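Local coordinates for translation initiation factor eif-2b-like protein (Chaetomium thermophilum, PDB 4ZEO) that probably serves as the delta regulatory subunit of eIF2B, the guanine nucleotide exchange factor for eIF2 in translation initiation, at residues A[293-296]-A[297-301]; A[242-246]-A[247-251]. All blocks are in the same frame, centred on the assembly; numbering follows the deposited sequence.

Interaction 1 of 2, residues A[293-296]-A[297-301]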
loop_
_atom_site.group_PDB
_atom_site.type_symbol
_atom_site.label_atom_id
_atom_site.label_comp_id
_atom_site.label_asym_id
_atom_site.label_seq_id
_atom_site.Cartn_x
_atom_site.Cartn_y
_atom_site.Cartn_z
ATOM N N ARG A 293 2.214 1.539 -7.969
ATOM C CA ARG A 293 3.563 0.989 -7.837
ATOM C C ARG A 293 3.641 -0.545 -8.035
ATOM O O ARG A 293 4.532 -1.038 -8.711
ATOM C CB ARG A 293 4.113 1.376 -6.457
ATOM C CG ARG A 293 5.450 0.780 -6.079
ATOM C CD ARG A 293 5.757 1.041 -4.590
ATOM N NE ARG A 293 4.556 0.790 -3.794
ATOM C CZ ARG A 293 4.289 -0.364 -3.195
ATOM N NH1 ARG A 293 3.160 -0.524 -2.505
ATOM N NH2 ARG A 293 5.155 -1.366 -3.291
ATOM N N LEU A 294 2.706 -1.299 -7.466
ATOM C CA LEU A 294 2.738 -2.750 -7.619
ATOM C C LEU A 294 2.540 -3.150 -9.093
ATOM O O LEU A 294 3.202 -4.072 -9.583
ATOM C CB LEU A 294 1.685 -3.409 -6.736
ATOM C CG LEU A 294 1.924 -3.360 -5.230
ATOM C CD1 LEU A 294 0.825 -4.113 -4.505
ATOM C CD2 LEU A 294 3.280 -3.948 -4.883
ATOM N N VAL A 295 1.636 -2.457 -9.794
ATOM C CA VAL A 295 1.403 -2.727 -11.206
ATOM C C VAL A 295 2.648 -2.407 -12.038
ATOM O O VAL A 295 3.088 -3.202 -12.858
ATOM C CB VAL A 295 0.187 -1.923 -11.728
ATOM C CG1 VAL A 295 0.060 -2.027 -13.254
ATOM C CG2 VAL A 295 -1.079 -2.373 -11.028
ATOM N N GLU A 296 3.247 -1.263 -11.764
ATOM C CA GLU A 296 4.470 -0.844 -12.433
ATOM C C GLU A 296 5.611 -1.854 -12.256
ATOM O O GLU A 296 6.289 -2.201 -13.232
ATOM C CB GLU A 296 4.893 0.540 -11.914
ATOM C CG GLU A 296 6.165 1.111 -12.528
ATOM C CD GLU A 296 6.359 2.574 -12.167
ATOM O OE1 GLU A 296 5.397 3.211 -11.687
ATOM O OE2 GLU A 296 7.473 3.099 -12.357
ATOM N N LYS A 297 5.805 -2.320 -11.018
ATOM C CA LYS A 297 6.848 -3.293 -10.694
ATOM C C LYS A 297 6.637 -4.613 -11.417
ATOM O O LYS A 297 7.601 -5.246 -11.901
ATOM C CB LYS A 297 6.898 -3.566 -9.187
ATOM C CG LYS A 297 7.360 -2.423 -8.289
ATOM C CD LYS A 297 8.771 -1.988 -8.517
ATOM C CE LYS A 297 9.127 -0.831 -7.563
ATOM N NZ LYS A 297 10.530 -0.327 -7.750
ATOM N N THR A 298 5.377 -5.021 -11.489
ATOM C CA THR A 298 5.008 -6.268 -12.145
ATOM C C THR A 298 5.322 -6.227 -13.627
ATOM O O THR A 298 5.949 -7.150 -14.167
ATOM C CB THR A 298 3.534 -6.573 -11.971
ATOM O OG1 THR A 298 3.263 -6.783 -10.580
ATOM C CG2 THR A 298 3.167 -7.810 -12.762
ATOM N N LEU A 299 4.911 -5.130 -14.266
ATOM C CA LEU A 299 5.133 -4.938 -15.696
ATOM C C LEU A 299 6.627 -4.850 -15.994
ATOM O O LEU A 299 7.103 -5.432 -16.960
ATOM C CB LEU A 299 4.380 -3.691 -16.197
ATOM C CG LEU A 299 2.843 -3.817 -16.080
ATOM C CD1 LEU A 299 2.081 -2.562 -16.561
ATOM C CD2 LEU A 299 2.339 -5.057 -16.841
ATOM N N LEU A 300 7.376 -4.140 -15.158
ATOM C CA LEU A 300 8.829 -4.068 -15.356
ATOM C C LEU A 300 9.467 -5.450 -15.165
ATOM O O LEU A 300 10.382 -5.821 -15.886
ATOM C CB LEU A 300 9.466 -3.023 -14.422
ATOM C CG LEU A 300 9.047 -1.576 -14.759
ATOM C CD1 LEU A 300 9.603 -0.538 -13.771
ATOM C CD2 LEU A 300 9.390 -1.198 -16.197
ATOM N N ARG A 301 8.952 -6.225 -14.224
ATOM C CA ARG A 301 9.481 -7.564 -13.985
ATOM C C ARG A 301 9.265 -8.496 -15.191
ATOM O O ARG A 301 10.197 -9.183 -15.630
ATOM C CB ARG A 301 8.840 -8.154 -12.717
ATOM C CG ARG A 301 9.220 -9.586 -12.413
ATOM C CD ARG A 301 10.584 -9.684 -11.809
ATOM N NE ARG A 301 10.932 -11.087 -11.646
ATOM C CZ ARG A 301 12.020 -11.547 -11.025
ATOM N NH1 ARG A 301 12.909 -10.722 -10.481
ATOM N NH2 ARG A 301 12.207 -12.853 -10.953
#
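T298 grips the carbonyl of L294 twice, one turn back in helix 293-304. Its backbone N donates to L294 O at 3.0 Å, and its hydroxyl OG1 donates to the same oxygen at 2.9 Å. The two donors come from opposite faces of the carbonyl plane, each tilted out of it, and share one acceptor. The hydroxyl gets there because OG1 lies beside the backbone N (chi1 -64°), which turns it back along the helix. Threonine suits this buried place, since the helix itself satisfies its hydroxyl while CG2 adds apolar bulk. A valine here would probably leave L294 O with its backbone donor alone, the second bond to that oxygen being lost.

The remaining bonds are the regular i to i+4 ladder: K297 N to R293 O, L299 N to V295 O (3.0 Å, N-H...O angle 167°), and L300 N to E296 O.

Apolar contacts follow the same spacing. V295 and L299 lie side by side, V295 CG1 meeting L299 CD1 at 3.9 Å, on the side of the helix that packs against strand 285-289 through T288 and I286. E296 and L300 also run alongside each other, with E296 CG 4.0 Å from L300 CD1, both touching helix 321-331.

Charged ends reach past the helix. K297 CG, beside the backbone N (chi1 -68°), lies 3.2 Å from R293 O; beyond it the chain bends at chi2, and the amine has a weak, long ion pair with E269.

The chemistry thus divides the helix: V295 and L299 meet the sheet, T298 satisfies its own hydroxyl locally, and salt bridges from R293 link the helix to E269 of helix 246-277 and to E393, while E296 pairs with R291 just ahead of the helix.

Interaction 2 of 2, residues A[242-246]-A[247-251]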
loop_
_atom_site.group_PDB
_atom_site.type_symbol
_atom_site.label_atom_id
_atom_site.label_comp_id
_atom_site.label_asym_id
_atom_site.label_seq_id
_atom_site.Cartn_x
_atom_site.Cartn_y
_atom_site.Cartn_z
ATOM N N ILE A 242 6.677 -5.750 33.705
ATOM C CA ILE A 242 7.365 -4.756 34.523
ATOM C C ILE A 242 8.818 -5.171 34.815
ATOM O O ILE A 242 9.697 -4.323 34.955
ATOM C CB ILE A 242 6.601 -4.483 35.826
ATOM C CG1 ILE A 242 6.897 -3.069 36.302
ATOM C CG2 ILE A 242 6.931 -5.505 36.929
ATOM C CD1 ILE A 242 5.655 -2.278 36.610
ATOM N N ASN A 243 9.054 -6.475 34.926
ATOM C CA ASN A 243 10.388 -7.012 35.163
ATOM C C ASN A 243 11.295 -6.983 33.938
ATOM O O ASN A 243 12.498 -7.154 34.069
ATOM C CB ASN A 243 10.304 -8.438 35.698
ATOM C CG ASN A 243 9.794 -8.492 37.119
ATOM O OD1 ASN A 243 8.651 -8.151 37.400
ATOM N ND2 ASN A 243 10.653 -8.918 38.029
ATOM N N THR A 244 10.721 -6.849 32.742
ATOM C CA THR A 244 11.534 -6.752 31.529
ATOM C C THR A 244 12.469 -5.551 31.594
ATOM O O THR A 244 12.036 -4.463 31.948
ATOM C CB THR A 244 10.676 -6.613 30.249
ATOM O OG1 THR A 244 9.713 -7.670 30.181
ATOM C CG2 THR A 244 11.564 -6.667 29.014
ATOM N N PRO A 245 13.766 -5.759 31.303
ATOM C CA PRO A 245 14.708 -4.637 31.236
ATOM C C PRO A 245 14.512 -3.798 29.971
ATOM O O PRO A 245 14.186 -4.343 28.917
ATOM C CB PRO A 245 16.067 -5.328 31.255
ATOM C CG PRO A 245 15.802 -6.677 30.696
ATOM C CD PRO A 245 14.454 -7.057 31.222
ATOM N N GLU A 246 14.734 -2.491 30.089
ATOM C CA GLU A 246 14.417 -1.540 29.034
ATOM C C GLU A 246 15.245 -1.701 27.762
ATOM O O GLU A 246 14.695 -1.792 26.671
ATOM C CB GLU A 246 14.586 -0.116 29.568
ATOM C CG GLU A 246 14.699 0.940 28.488
ATOM C CD GLU A 246 15.088 2.304 29.033
ATOM O OE1 GLU A 246 14.304 2.888 29.805
ATOM O OE2 GLU A 246 16.184 2.794 28.686
ATOM N N ASP A 247 16.563 -1.749 27.901
ATOM C CA ASP A 247 17.449 -1.985 26.762
ATOM C C ASP A 247 17.020 -3.239 25.963
ATOM O O ASP A 247 17.041 -3.228 24.728
ATOM C CB ASP A 247 18.920 -2.023 27.216
ATOM C CG ASP A 247 19.227 -3.161 28.166
ATOM O OD1 ASP A 247 18.380 -4.058 28.317
ATOM O OD2 ASP A 247 20.334 -3.143 28.755
ATOM N N GLU A 248 16.638 -4.306 26.667
ATOM C CA GLU A 248 16.222 -5.550 26.020
ATOM C C GLU A 248 14.856 -5.427 25.358
ATOM O O GLU A 248 14.629 -6.009 24.302
ATOM C CB GLU A 248 16.170 -6.698 27.047
ATOM C CG GLU A 248 15.346 -7.919 26.595
ATOM C CD GLU A 248 15.270 -9.042 27.635
ATOM O OE1 GLU A 248 16.183 -9.164 28.488
ATOM O OE2 GLU A 248 14.297 -9.823 27.584
ATOM N N ALA A 249 13.957 -4.657 25.967
ATOM C CA ALA A 249 12.653 -4.377 25.364
ATOM C C ALA A 249 12.787 -3.507 24.127
ATOM O O ALA A 249 12.158 -3.766 23.092
ATOM C CB ALA A 249 11.711 -3.720 26.369
ATOM N N LYS A 250 13.609 -2.468 24.236
ATOM C CA LYS A 250 13.787 -1.551 23.119
ATOM C C LYS A 250 14.382 -2.290 21.926
ATOM O O LYS A 250 13.911 -2.143 20.799
ATOM C CB LYS A 250 14.672 -0.363 23.515
ATOM C CG LYS A 250 14.019 0.499 24.578
ATOM C CD LYS A 250 14.474 1.945 24.598
ATOM C CE LYS A 250 15.925 2.129 24.390
ATOM N NZ LYS A 250 16.185 3.590 24.314
ATOM N N GLU A 251 15.383 -3.126 22.183
ATOM C CA GLU A 251 16.045 -3.843 21.106
ATOM C C GLU A 251 15.063 -4.806 20.414
ATOM O O GLU A 251 15.117 -4.992 19.200
ATOM C CB GLU A 251 17.279 -4.568 21.626
ATOM C CG GLU A 251 18.263 -4.879 20.517
ATOM C CD GLU A 251 18.741 -3.611 19.797
ATOM O OE1 GLU A 251 18.977 -2.586 20.476
ATOM O OE2 GLU A 251 18.866 -3.635 18.550
#
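K250 lies alongside E246 in the first turn of helix 246-277, and its side chain can be followed outward from the backbone. Its CB sits 3.5 Å from E246 O, the oxygen that accepts the backbone N-H of K250 in a nearly straight bond (2.8 Å, 167°). CG, placed beside the backbone N by chi1 of -65°, comes to 3.2 Å from that oxygen and also meets E246 CG. CD remains against E246 CG at 4.0 Å, so the methylenes of the two residues run in the same direction. The chain then bends at chi3, and NZ hydrogen-bonds to the carbonyl oxygens of E190 and Y192. E246 OE2 is 4.4 Å from NZ, too far for a salt bridge, while E246 OE1 bonds to T194. Lysine suits the place because its methylenes can lie along E246 CG before its amine reaches those carbonyls.

P245 holds the N-cap position. Its O accepts from A249 N at 3.0 Å, in the carbonyl plane, and its ring crosses the E248 side chain, P245 CG lying 3.3 Å from E248 OE1. A proline is no loss here, since the residue ahead of the first turn need not donate a backbone N-H to the helix. The small A249 leaves room for T244, whose CG2 lies 4.0 Å from A249 CB, with F240 also touching A249.

Three acidic residues, E246, D247 and E248, open the helix, consistent with negative charge suiting the positive end of its dipole. The bonds of K250 and E246 join this helix start to the C-terminal end of helix 174-191 (E190) and the residues just after it (Y192, T194).

Overall arrangement
Interaction 2 comes first along the chain, where a loop after helix 224-239 leads into helix 246-277; interaction 1 follows in helix 293-304. Their centres are 41 Å apart, on opposite sides of the chain's centre, and their nearest atoms are about 25 Å apart, so they do not touch. The long helix 246-277 spans the distance: it begins at interaction 2, and towards its other end A273 and A276 pack on K297 and T298 of interaction 1. Interaction 1 belongs to the beta-alpha-beta unit of strands 285-289 and 310-314 in the six-stranded parallel sheet. One helix therefore connects the helical part of the chain with its Rossmann-like part.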